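PDB 2HDW: hypothetical protein PA2218 from Pseudomonas aeruginosa, which is uncharacterised but adopts the alpha/beta hydrolase fold and is probably a hydrolase, its substrate not yet known. Local coordinates for residues 71-76 against 156-161; 208-213 against 290-295; 247-252 against 276-281; 307-312 against 328-333. All blocks are in the same frame, centred on the assembly; numbering follows the deposited sequence.

Contact 1 (71-76 against 156-161); sequences VTFANR and SAAVDF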
loop_
_atom_site.group_PDB
_atom_site.type_symbol
_atom_site.label_atom_id
_atom_site.label_comp_id
_atom_site.label_asym_id
_atom_site.label_seq_id
_atom_site.Cartn_x
_atom_site.Cartn_y
_atom_site.Cartn_z
ATOM N N VAL A 71 12.670 -9.661 7.032
ATOM C CA VAL A 71 12.967 -8.968 8.277
ATOM C C VAL A 71 11.683 -8.611 9.008
ATOM O O VAL A 71 10.587 -8.752 8.463
ATOM C CB VAL A 71 13.760 -7.668 8.031
ATOM C CG1 VAL A 71 15.072 -7.984 7.328
ATOM C CG2 VAL A 71 12.924 -6.689 7.196
ATOM N N THR A 72 11.833 -8.165 10.251
ATOM C CA THR A 72 10.702 -7.752 11.065
ATOM C C THR A 72 11.090 -6.485 11.827
ATOM O O THR A 72 12.277 -6.186 12.002
ATOM C CB THR A 72 10.300 -8.843 12.086
ATOM O OG1 THR A 72 11.350 -9.013 13.048
ATOM C CG2 THR A 72 10.044 -10.157 11.382
ATOM N N PHE A 73 10.085 -5.740 12.268
ATOM C CA PHE A 73 10.301 -4.505 13.012
ATOM C C PHE A 73 8.961 -4.063 13.589
ATOM O O PHE A 73 7.903 -4.371 13.024
ATOM C CB PHE A 73 10.882 -3.431 12.087
ATOM C CG PHE A 73 10.111 -3.250 10.811
ATOM C CD1 PHE A 73 8.929 -2.513 10.792
ATOM C CD2 PHE A 73 10.556 -3.832 9.629
ATOM C CE1 PHE A 73 8.199 -2.361 9.613
ATOM C CE2 PHE A 73 9.834 -3.687 8.441
ATOM C CZ PHE A 73 8.654 -2.950 8.434
ATOM N N ALA A 74 8.993 -3.347 14.707
ATOM C CA ALA A 74 7.746 -2.918 15.334
ATOM C C ALA A 74 7.364 -1.475 15.014
ATOM O O ALA A 74 8.211 -0.675 14.610
ATOM C CB ALA A 74 7.844 -3.107 16.847
ATOM N N ASN A 75 6.081 -1.153 15.165
ATOM C CA ASN A 75 5.639 0.217 14.939
ATOM C C ASN A 75 5.376 0.842 16.307
ATOM O O ASN A 75 5.468 0.155 17.332
ATOM C CB ASN A 75 4.393 0.290 14.043
ATOM C CG ASN A 75 3.163 -0.363 14.651
ATOM O OD1 ASN A 75 3.064 -0.551 15.865
ATOM N ND2 ASN A 75 2.197 -0.688 13.795
ATOM N N ARG A 76 5.065 2.135 16.329
ATOM C CA ARG A 76 4.835 2.845 17.588
ATOM C C ARG A 76 3.665 2.329 18.411
ATOM O O ARG A 76 3.555 2.619 19.604
ATOM C CB ARG A 76 4.626 4.345 17.331
ATOM C CG ARG A 76 5.848 5.083 16.808
ATOM C CD ARG A 76 5.628 6.593 16.789
ATOM N NE ARG A 76 4.381 6.965 16.127
ATOM C CZ ARG A 76 3.248 7.242 16.766
ATOM N NH1 ARG A 76 3.204 7.194 18.091
ATOM N NH2 ARG A 76 2.156 7.560 16.077
ATOM N N SER A 156 5.869 4.605 8.402
ATOM C CA SER A 156 6.984 5.218 9.108
ATOM C C SER A 156 7.740 4.199 9.958
ATOM O O SER A 156 8.914 4.393 10.276
ATOM C CB SER A 156 6.488 6.386 9.959
ATOM O OG SER A 156 6.161 7.486 9.120
ATOM N N ALA A 157 7.068 3.112 10.326
ATOM C CA ALA A 157 7.715 2.058 11.097
ATOM C C ALA A 157 8.689 1.360 10.150
ATOM O O ALA A 157 9.764 0.916 10.564
ATOM C CB ALA A 157 6.683 1.065 11.615
ATOM N N ALA A 158 8.302 1.276 8.877
ATOM C CA ALA A 158 9.139 0.650 7.859
ATOM C C ALA A 158 10.344 1.546 7.583
ATOM O O ALA A 158 11.462 1.059 7.395
ATOM C CB ALA A 158 8.338 0.422 6.577
ATOM N N VAL A 159 10.121 2.858 7.567
ATOM C CA VAL A 159 11.209 3.800 7.343
ATOM C C VAL A 159 12.174 3.701 8.527
ATOM O O VAL A 159 13.390 3.815 8.356
ATOM C CB VAL A 159 10.681 5.246 7.207
ATOM C CG1 VAL A 159 11.844 6.232 7.171
ATOM C CG2 VAL A 159 9.855 5.370 5.927
ATOM N N ASP A 160 11.628 3.484 9.725
ATOM C CA ASP A 160 12.455 3.335 10.922
ATOM C C ASP A 160 13.480 2.215 10.718
ATOM O O ASP A 160 14.661 2.366 11.042
ATOM C CB ASP A 160 11.604 2.961 12.146
ATOM C CG ASP A 160 10.873 4.145 12.755
ATOM O OD1 ASP A 160 11.083 5.295 12.315
ATOM O OD2 ASP A 160 10.083 3.914 13.698
ATOM N N PHE A 161 13.018 1.088 10.190
ATOM C CA PHE A 161 13.890 -0.062 9.989
ATOM C C PHE A 161 14.896 0.102 8.866
ATOM O O PHE A 161 16.096 -0.073 9.068
ATOM C CB PHE A 161 13.067 -1.323 9.728
ATOM C CG PHE A 161 13.908 -2.552 9.531
ATOM C CD1 PHE A 161 14.424 -3.237 10.624
ATOM C CD2 PHE A 161 14.224 -2.993 8.251
ATOM C CE1 PHE A 161 15.248 -4.346 10.445
ATOM C CE2 PHE A 161 15.047 -4.101 8.061
ATOM C CZ PHE A 161 15.560 -4.777 9.162
HETATM O O HOH W 1 8.330 2.021 14.903
HETATM O O HOH W 2 10.686 -0.026 13.133
#

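Contact 2 (208-213 against 290-295); sequences RVMSKG and LSFMNM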
loop_
_atom_site.group_PDB
_atom_site.type_symbol
_atom_site.label_atom_id
_atom_site.label_comp_id
_atom_site.label_asym_id
_atom_site.label_seq_id
_atom_site.Cartn_x
_atom_site.Cartn_y
_atom_site.Cartn_z
ATOM N N ARG A 208 -11.756 8.214 1.749
ATOM C CA ARG A 208 -12.737 8.783 0.833
ATOM C C ARG A 208 -13.619 7.690 0.230
ATOM O O ARG A 208 -14.840 7.823 0.195
ATOM C CB ARG A 208 -12.042 9.551 -0.296
ATOM C CG ARG A 208 -12.996 10.086 -1.357
ATOM C CD ARG A 208 -12.238 10.723 -2.517
ATOM N NE ARG A 208 -11.709 12.041 -2.174
ATOM C CZ ARG A 208 -12.423 13.164 -2.195
ATOM N NH1 ARG A 208 -13.702 13.134 -2.553
ATOM N NH2 ARG A 208 -11.862 14.311 -1.842
ATOM N N VAL A 209 -13.013 6.599 -0.232
ATOM C CA VAL A 209 -13.807 5.543 -0.852
ATOM C C VAL A 209 -14.759 4.857 0.127
ATOM O O VAL A 209 -15.875 4.496 -0.244
ATOM C CB VAL A 209 -12.912 4.480 -1.546
ATOM C CG1 VAL A 209 -12.222 3.592 -0.523
ATOM C CG2 VAL A 209 -13.759 3.646 -2.489
ATOM N N MET A 210 -14.335 4.682 1.375
ATOM C CA MET A 210 -15.209 4.045 2.352
ATOM C C MET A 210 -16.291 4.991 2.867
ATOM O O MET A 210 -17.374 4.553 3.278
ATOM C CB MET A 210 -14.395 3.487 3.522
ATOM C CG MET A 210 -13.771 2.138 3.192
ATOM S SD MET A 210 -13.260 1.175 4.604
ATOM C CE MET A 210 -11.532 1.164 4.364
ATOM N N SER A 211 -16.005 6.288 2.829
ATOM C CA SER A 211 -16.960 7.286 3.294
ATOM C C SER A 211 -17.955 7.714 2.214
ATOM O O SER A 211 -19.149 7.866 2.496
ATOM C CB SER A 211 -16.218 8.517 3.817
ATOM O OG SER A 211 -15.425 8.186 4.943
ATOM N N LYS A 212 -17.473 7.894 0.985
ATOM C CA LYS A 212 -18.326 8.340 -0.121
ATOM C C LYS A 212 -18.548 7.336 -1.256
ATOM O O LYS A 212 -19.278 7.632 -2.206
ATOM C CB LYS A 212 -17.754 9.625 -0.728
ATOM C CG LYS A 212 -17.528 10.759 0.263
ATOM C CD LYS A 212 -16.891 11.958 -0.429
ATOM C CE LYS A 212 -16.748 13.142 0.517
ATOM N NZ LYS A 212 -16.062 14.297 -0.141
ATOM N N GLY A 213 -17.937 6.160 -1.167
ATOM C CA GLY A 213 -18.088 5.178 -2.229
ATOM C C GLY A 213 -17.371 5.649 -3.487
ATOM O O GLY A 213 -16.661 6.658 -3.457
ATOM N N LEU A 290 -15.319 1.615 10.281
ATOM C CA LEU A 290 -15.568 2.657 11.276
ATOM C C LEU A 290 -14.483 3.727 11.404
ATOM O O LEU A 290 -14.795 4.914 11.518
ATOM C CB LEU A 290 -15.832 2.029 12.643
ATOM C CG LEU A 290 -17.174 1.304 12.764
ATOM C CD1 LEU A 290 -17.205 0.517 14.052
ATOM C CD2 LEU A 290 -18.324 2.319 12.709
ATOM N N SER A 291 -13.215 3.330 11.384
ATOM C CA SER A 291 -12.143 4.318 11.508
ATOM C C SER A 291 -11.990 5.134 10.230
ATOM O O SER A 291 -11.919 6.363 10.280
ATOM C CB SER A 291 -10.810 3.642 11.861
ATOM O OG SER A 291 -10.436 2.697 10.876
ATOM N N PHE A 292 -11.947 4.446 9.088
ATOM C CA PHE A 292 -11.802 5.097 7.787
ATOM C C PHE A 292 -12.929 6.073 7.469
ATOM O O PHE A 292 -12.700 7.123 6.867
ATOM C CB PHE A 292 -11.721 4.037 6.680
ATOM C CG PHE A 292 -10.437 3.260 6.686
ATOM C CD1 PHE A 292 -9.320 3.734 6.001
ATOM C CD2 PHE A 292 -10.337 2.062 7.393
ATOM C CE1 PHE A 292 -8.116 3.028 6.018
ATOM C CE2 PHE A 292 -9.140 1.348 7.421
ATOM C CZ PHE A 292 -8.027 1.833 6.729
ATOM N N MET A 293 -14.143 5.726 7.877
ATOM C CA MET A 293 -15.305 6.570 7.616
ATOM C C MET A 293 -15.337 7.800 8.525
ATOM O O MET A 293 -16.109 8.736 8.286
ATOM C CB MET A 293 -16.605 5.757 7.814
ATOM C CG MET A 293 -16.800 4.571 6.849
ATOM S SD MET A 293 -18.377 3.650 7.088
ATOM C CE MET A 293 -19.472 4.705 6.241
ATOM N N ASN A 294 -14.477 7.817 9.539
ATOM C CA ASN A 294 -14.476 8.905 10.520
ATOM C C ASN A 294 -13.170 9.691 10.689
ATOM O O ASN A 294 -13.149 10.724 11.368
ATOM C CB ASN A 294 -14.900 8.312 11.872
ATOM C CG ASN A 294 -15.320 9.364 12.878
ATOM O OD1 ASN A 294 -16.048 10.298 12.551
ATOM N ND2 ASN A 294 -14.878 9.201 14.118
ATOM N N MET A 295 -12.095 9.227 10.059
ATOM C CA MET A 295 -10.794 9.887 10.188
ATOM C C MET A 295 -10.102 10.052 8.833
ATOM O O MET A 295 -9.347 9.180 8.399
ATOM C CB MET A 295 -9.896 9.072 11.122
ATOM C CG MET A 295 -9.261 9.892 12.235
ATOM S SD MET A 295 -10.473 10.519 13.412
ATOM C CE MET A 295 -10.130 9.458 14.790
#

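Contact 3 (247-252 against 276-281); sequences PPYNEL and RAVNSG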
loop_
_atom_site.group_PDB
_atom_site.type_symbol
_atom_site.label_atom_id
_atom_site.label_comp_id
_atom_site.label_asym_id
_atom_site.label_seq_id
_atom_site.Cartn_x
_atom_site.Cartn_y
_atom_site.Cartn_z
ATOM N N PRO A 247 -17.988 -10.802 3.685
ATOM C CA PRO A 247 -18.016 -11.921 2.735
ATOM C C PRO A 247 -16.708 -11.956 1.940
ATOM O O PRO A 247 -16.065 -10.921 1.762
ATOM C CB PRO A 247 -19.219 -11.589 1.856
ATOM C CG PRO A 247 -20.132 -10.864 2.805
ATOM C CD PRO A 247 -19.176 -9.945 3.528
ATOM N N PRO A 248 -16.297 -13.143 1.456
ATOM C CA PRO A 248 -15.055 -13.282 0.682
ATOM C C PRO A 248 -14.897 -12.215 -0.401
ATOM O O PRO A 248 -15.843 -11.907 -1.127
ATOM C CB PRO A 248 -15.171 -14.688 0.096
ATOM C CG PRO A 248 -15.897 -15.422 1.178
ATOM C CD PRO A 248 -16.992 -14.439 1.560
ATOM N N TYR A 249 -13.687 -11.674 -0.507
ATOM C CA TYR A 249 -13.367 -10.626 -1.472
ATOM C C TYR A 249 -13.041 -11.105 -2.887
ATOM O O TYR A 249 -12.413 -12.151 -3.083
ATOM C CB TYR A 249 -12.186 -9.799 -0.950
ATOM C CG TYR A 249 -12.554 -8.687 0.012
ATOM C CD1 TYR A 249 -13.632 -8.812 0.889
ATOM C CD2 TYR A 249 -11.811 -7.507 0.048
ATOM C CE1 TYR A 249 -13.962 -7.779 1.778
ATOM C CE2 TYR A 249 -12.127 -6.478 0.924
ATOM C CZ TYR A 249 -13.203 -6.618 1.786
ATOM O OH TYR A 249 -13.503 -5.588 2.647
ATOM N N ASN A 250 -13.465 -10.306 -3.860
ATOM C CA ASN A 250 -13.230 -10.558 -5.276
ATOM C C ASN A 250 -13.773 -11.854 -5.868
ATOM O O ASN A 250 -13.106 -12.519 -6.664
ATOM C CB ASN A 250 -11.735 -10.431 -5.574
ATOM C CG ASN A 250 -11.238 -9.006 -5.409
ATOM O OD1 ASN A 250 -10.308 -8.737 -4.646
ATOM N ND2 ASN A 250 -11.870 -8.078 -6.121
ATOM N N GLU A 251 -14.990 -12.213 -5.478
ATOM C CA GLU A 251 -15.634 -13.400 -6.020
ATOM C C GLU A 251 -16.706 -12.853 -6.956
ATOM O O GLU A 251 -17.544 -12.052 -6.546
ATOM C CB GLU A 251 -16.259 -14.241 -4.904
ATOM C CG GLU A 251 -15.252 -14.659 -3.839
ATOM C CD GLU A 251 -15.572 -16.003 -3.203
ATOM O OE1 GLU A 251 -16.724 -16.199 -2.749
ATOM O OE2 GLU A 251 -14.659 -16.861 -3.155
ATOM N N LEU A 252 -16.666 -13.268 -8.217
ATOM C CA LEU A 252 -17.623 -12.771 -9.195
ATOM C C LEU A 252 -18.945 -13.538 -9.210
ATOM O O LEU A 252 -18.967 -14.765 -9.191
ATOM C CB LEU A 252 -16.982 -12.781 -10.582
ATOM C CG LEU A 252 -15.674 -11.982 -10.675
ATOM C CD1 LEU A 252 -15.053 -12.180 -12.044
ATOM C CD2 LEU A 252 -15.948 -10.503 -10.418
ATOM N N ARG A 276 -2.573 -15.414 1.756
ATOM C CA ARG A 276 -2.646 -14.560 2.936
ATOM C C ARG A 276 -3.279 -13.189 2.694
ATOM O O ARG A 276 -3.605 -12.479 3.642
ATOM C CB ARG A 276 -1.250 -14.393 3.558
ATOM C CG ARG A 276 -0.674 -15.697 4.114
ATOM C CD ARG A 276 0.532 -15.437 5.014
ATOM N NE ARG A 276 1.691 -14.924 4.288
ATOM C CZ ARG A 276 2.586 -15.688 3.670
ATOM N NH1 ARG A 276 2.461 -17.012 3.688
ATOM N NH2 ARG A 276 3.602 -15.133 3.031
ATOM N N ALA A 277 -3.487 -12.829 1.433
ATOM C CA ALA A 277 -4.070 -11.525 1.114
ATOM C C ALA A 277 -5.567 -11.423 1.364
ATOM O O ALA A 277 -6.331 -12.342 1.045
ATOM C CB ALA A 277 -3.773 -11.156 -0.340
ATOM N N VAL A 278 -5.977 -10.294 1.944
ATOM C CA VAL A 278 -7.386 -10.022 2.203
ATOM C C VAL A 278 -8.137 -10.054 0.872
ATOM O O VAL A 278 -9.208 -10.653 0.756
ATOM C CB VAL A 278 -7.582 -8.613 2.827
ATOM C CG1 VAL A 278 -9.020 -8.127 2.594
ATOM C CG2 VAL A 278 -7.277 -8.657 4.314
ATOM N N ASN A 279 -7.565 -9.405 -0.135
ATOM C CA ASN A 279 -8.206 -9.338 -1.436
ATOM C C ASN A 279 -8.274 -10.670 -2.171
ATOM O O ASN A 279 -9.086 -10.836 -3.077
ATOM C CB ASN A 279 -7.518 -8.276 -2.299
ATOM C CG ASN A 279 -7.614 -6.889 -1.681
ATOM O OD1 ASN A 279 -8.524 -6.619 -0.895
ATOM N ND2 ASN A 279 -6.684 -6.005 -2.037
ATOM N N SER A 280 -7.436 -11.622 -1.781
ATOM C CA SER A 280 -7.450 -12.930 -2.429
ATOM C C SER A 280 -8.389 -13.919 -1.741
ATOM O O SER A 280 -7.947 -14.911 -1.166
ATOM C CB SER A 280 -6.036 -13.524 -2.491
ATOM O OG SER A 280 -5.243 -12.884 -3.482
ATOM N N GLY A 281 -9.688 -13.641 -1.789
ATOM C CA GLY A 281 -10.658 -14.550 -1.199
ATOM C C GLY A 281 -10.932 -14.434 0.291
ATOM O O GLY A 281 -11.705 -15.224 0.836
HETATM O O HOH W 3 -12.728 -17.206 -0.891
#

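Contact 4 (307-312 against 328-333); sequences RPILLI and AAAAEP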
loop_
_atom_site.group_PDB
_atom_site.type_symbol
_atom_site.label_atom_id
_atom_site.label_comp_id
_atom_site.label_asym_id
_atom_site.label_seq_id
_atom_site.Cartn_x
_atom_site.Cartn_y
_atom_site.Cartn_z
ATOM N N ARG A 307 9.242 19.175 -0.511
ATOM C CA ARG A 307 9.575 17.847 -1.046
ATOM C C ARG A 307 8.642 17.536 -2.220
ATOM O O ARG A 307 7.477 17.920 -2.203
ATOM C CB ARG A 307 9.441 16.783 0.046
ATOM C CG ARG A 307 10.492 16.909 1.145
ATOM C CD ARG A 307 10.109 16.095 2.371
ATOM N NE ARG A 307 8.888 16.605 2.998
ATOM C CZ ARG A 307 8.172 15.932 3.897
ATOM N NH1 ARG A 307 8.549 14.716 4.272
ATOM N NH2 ARG A 307 7.077 16.473 4.419
ATOM N N PRO A 308 9.142 16.818 -3.244
ATOM C CA PRO A 308 8.404 16.444 -4.453
ATOM C C PRO A 308 7.463 15.243 -4.399
ATOM O O PRO A 308 7.723 14.253 -3.712
ATOM C CB PRO A 308 9.520 16.225 -5.458
ATOM C CG PRO A 308 10.530 15.503 -4.612
ATOM C CD PRO A 308 10.526 16.311 -3.311
ATOM N N ILE A 309 6.377 15.348 -5.164
ATOM C CA ILE A 309 5.373 14.293 -5.272
ATOM C C ILE A 309 5.160 13.953 -6.743
ATOM O O ILE A 309 5.041 14.848 -7.579
ATOM C CB ILE A 309 3.993 14.731 -4.745
ATOM C CG1 ILE A 309 4.070 15.140 -3.276
ATOM C CG2 ILE A 309 3.006 13.590 -4.901
ATOM C CD1 ILE A 309 2.756 15.688 -2.762
ATOM N N LEU A 310 5.121 12.662 -7.048
ATOM C CA LEU A 310 4.870 12.201 -8.408
ATOM C C LEU A 310 3.725 11.199 -8.314
ATOM O O LEU A 310 3.905 10.095 -7.805
ATOM C CB LEU A 310 6.111 11.515 -9.000
ATOM C CG LEU A 310 5.873 10.759 -10.319
ATOM C CD1 LEU A 310 5.347 11.724 -11.383
ATOM C CD2 LEU A 310 7.160 10.097 -10.790
ATOM N N LEU A 311 2.542 11.587 -8.769
ATOM C CA LEU A 311 1.405 10.680 -8.735
ATOM C C LEU A 311 1.279 10.072 -10.128
ATOM O O LEU A 311 1.190 10.794 -11.120
ATOM C CB LEU A 311 0.128 11.433 -8.352
ATOM C CG LEU A 311 0.206 12.176 -7.011
ATOM C CD1 LEU A 311 0.646 13.609 -7.271
ATOM C CD2 LEU A 311 -1.159 12.177 -6.317
ATOM N N ILE A 312 1.289 8.744 -10.195
ATOM C CA ILE A 312 1.208 8.021 -11.462
ATOM C C ILE A 312 -0.139 7.308 -11.567
ATOM O O ILE A 312 -0.589 6.699 -10.604
ATOM C CB ILE A 312 2.355 6.980 -11.548
ATOM C CG1 ILE A 312 3.692 7.677 -11.279
ATOM C CG2 ILE A 312 2.361 6.299 -12.917
ATOM C CD1 ILE A 312 4.911 6.764 -11.328
ATOM N N ALA A 328 -4.665 18.028 -7.096
ATOM C CA ALA A 328 -5.220 19.370 -6.920
ATOM C C ALA A 328 -5.021 19.866 -5.496
ATOM O O ALA A 328 -4.783 21.059 -5.273
ATOM C CB ALA A 328 -6.706 19.380 -7.268
ATOM N N ALA A 329 -5.113 18.947 -4.538
ATOM C CA ALA A 329 -4.947 19.277 -3.126
ATOM C C ALA A 329 -3.502 19.558 -2.741
ATOM O O ALA A 329 -3.242 20.337 -1.822
ATOM C CB ALA A 329 -5.489 18.145 -2.265
ATOM N N ALA A 330 -2.566 18.922 -3.440
ATOM C CA ALA A 330 -1.139 19.078 -3.156
ATOM C C ALA A 330 -0.557 20.414 -3.609
ATOM O O ALA A 330 -1.208 21.183 -4.309
ATOM C CB ALA A 330 -0.362 17.937 -3.800
ATOM N N ALA A 331 0.686 20.670 -3.208
ATOM C CA ALA A 331 1.389 21.898 -3.564
ATOM C C ALA A 331 2.638 21.533 -4.356
ATOM O O ALA A 331 3.105 20.400 -4.283
ATOM C CB ALA A 331 1.781 22.658 -2.298
ATOM N N GLU A 332 3.174 22.481 -5.120
ATOM C CA GLU A 332 4.387 22.217 -5.893
ATOM C C GLU A 332 5.527 22.031 -4.893
ATOM O O GLU A 332 5.508 22.611 -3.813
ATOM C CB GLU A 332 4.703 23.389 -6.830
ATOM C CG GLU A 332 3.676 23.613 -7.942
ATOM C CD GLU A 332 3.693 22.529 -9.011
ATOM O OE1 GLU A 332 2.797 22.545 -9.884
ATOM O OE2 GLU A 332 4.597 21.666 -8.989
ATOM N N PRO A 333 6.531 21.211 -5.235
ATOM C CA PRO A 333 6.652 20.462 -6.491
ATOM C C PRO A 333 5.761 19.223 -6.561
ATOM O O PRO A 333 5.799 18.362 -5.677
ATOM C CB PRO A 333 8.135 20.114 -6.536
ATOM C CG PRO A 333 8.466 19.922 -5.086
ATOM C CD PRO A 333 7.737 21.052 -4.403
HETATM O O HOH W 4 4.854 18.776 -2.603
#

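Contact 1 (71-76 against 156-161)
With CG placed between its own backbone N and carbonyl carbon (chi1 51°), the ring of Phe73 drops from strand 66-74 onto helix 148-164, while Phe161, its CG opposite the backbone N (chi1 -179°), reaches from the helix back toward the strand. The two rings lie nearly parallel, planes at 24°, but are slid apart with centroids 5.4 Å from each other, so they barely overlap; the closer touch is Phe73 CD2 on Phe161 CB at 3.6 Å. The outer carbons of the Phe73 ring settle on the helix backbone, CE1 lying 3.6 Å from Ala158 CA. At the outer end of its own ring, Phe161 packs CE2 against Val71 CG2 at 3.5 Å, and Leu128 of strand 126-130 touches Val71 and both phenylalanines. Toward the other end the small Ala157 lets the chains close in, its CB 3.4 Å from Asn75 CB; the amide of Asn75 turns off to Ile79 and Asp154. Ala74 O accepts from two waters, one also donating to Ala157 O (2.9 Å) and the other to Asp160 OD2. The strand runs steeply across the helix, an apolar helix-on-sheet layer at the antiparallel edge of the alpha/beta hydrolase fold.

Contact 2 (208-213 against 290-295)
A Met-aromatic contact joins the end of helix 206-212 to the short, weakly bonded helix 289-292, two pieces that lie beyond the central sheet and are held together here by van der Waals and CH-pi contacts. Met210 reaches across with its methyl group leading: CE sits over one face of the Phe292 ring, 3.6 Å from the centroid and displaced toward the CG side of the ring, where CE and CG are 3.3 Å apart. The bend at the end of the methionine (chi3 -114°) lays CE on the ring while SD stays farther back, oblique to the ring at 4.8 Å from its centroid and 3.9 Å from Phe292 CB. Phe105 touches Met210 as well, and its ring meets that of Phe292 at a steep angle, so the methionine touches both members of an aromatic pair.

Next along the chain, Met293 folds over the backbone of the facing helix, with both CG and CE 3.6 Å from Met210 O. Ser211 presses OG to within 3.1 Å of Met293 CA, but its hydroxyl is hydrogen-bonded to Thr207 O in its own helix. Arg223 of helix 220-240 bonds to Met293 O and touches Ser211, bridging the two sides. The arrangement is that of a helix end packed against a short helical turn in the long insertion between strands 197-201 and 309-314, consistent with the cap that many alpha/beta hydrolases carry at this point.

Contact 3 (247-252 against 276-281)
Gly281 O accepts a hydrogen bond from a water at 2.8 Å, and the same water donates to Glu251 OE2, tying the two loops together at the solvent-facing end of the contact. Directly between the chains, Gly281 N gives Tyr249 O a weak bond, 3.4 Å long and bent to 129° at the hydrogen; Gly281 CA adds a CH...O contact to the same carbonyl oxygen. Tyr249 is also paired through its backbone with Asn282, which continues the link past Gly281. The glycine follows Ser280, the centre of an inverse gamma turn. Both loops belong to the helical insertion of the alpha/beta hydrolase fold, one preceding helix 258-267 and the other following it, so that their contact closes the chain segment containing that helix.

The Tyr249 ring lies alongside Val278, pointing the same way, with CD2 3.8 Å from Val278 CG1; this methyl group, set opposite the backbone N (chi1 158°), is the branch turned to the ring and approaches it off-centre. Asn279 OD1 comes instead to the ring's edge, 3.5 Å from Tyr249 CD2, and its amide is nearly coplanar with the ring, the planes differing by 7°. The other end of that amide, ND2, is hydrogen-bonded to Phe105 O. Trp284 meets the Tyr249 ring steeply and also touches Val278. Pro248 rests its CB on Gly281 O at 3.6 Å, and Tyr249 CB packs against Val278 O at 3.5 Å.

Contact 4 (307-312 against 328-333)
Arg307 opens the approach to strand 309-314 and meets Pro333 through its backbone, its carbonyl O lying 3.6 Å from Pro333 CG. This is the return end of a beta-alpha-beta unit, in which helix 320-329 carries the chain from strand 309-314 to the neighbouring parallel strand 334-339 of the alpha/beta hydrolase sheet. The side chain of Arg307 leads away from the contact, and its guanidinium group is held by carbonyl oxygens, among them those of Val195, Ile304 and Glu303.

At Pro308 the two proline rings meet, CB lying 3.9 Å from Pro333 CG, while Pro308 CA makes a CH...O contact with Pro333 O at 3.5 Å. The same carbonyl takes the backbone hydrogen bond of Ile309 N, 3.1 Å long with an angle of 148° at the hydrogen; the donor stands 31° off the carbonyl plane. This link comes just ahead of the bonds that Ile309 and Leu311 make with Glu335, so the parallel pairing of the two strands is led in by a bond to Pro333, just before strand 334-339. The peptide bond before Pro333 is cis, a bend in the connection just before it enters that strand.

Ile309 is buried, with CG1 set opposite the carbonyl carbon (chi1 -59°) and the chain then extended, which carries the terminal methyl toward the first residue after helix 320-329: Ile309 CD1 ends 4.0 Å from Ala330 CB.

Overall arrangement
From the N terminus, contact 1 comes first, closing a loop of 79 residues and packing helix 148-164 against the outermost strand 66-74. Contact 2 then closes most of the long excursion between strands 197-201 and 309-314 (76 residues), and contact 3 is nested inside it, closing a shorter loop that contains helix 258-267; their centres are about 20 Å apart. Contact 4 follows in series, closing a 15-residue loop that holds most of helix 320-329, next to 334-339, the other outermost strand. Contacts 1 and 4 thus reach the same sheet near its two edges, about 25 Å apart between centres, whereas contacts 2 and 3 lie within the helical insertion. Contacts 3 and 4 lie on opposite sides of the chain's centre.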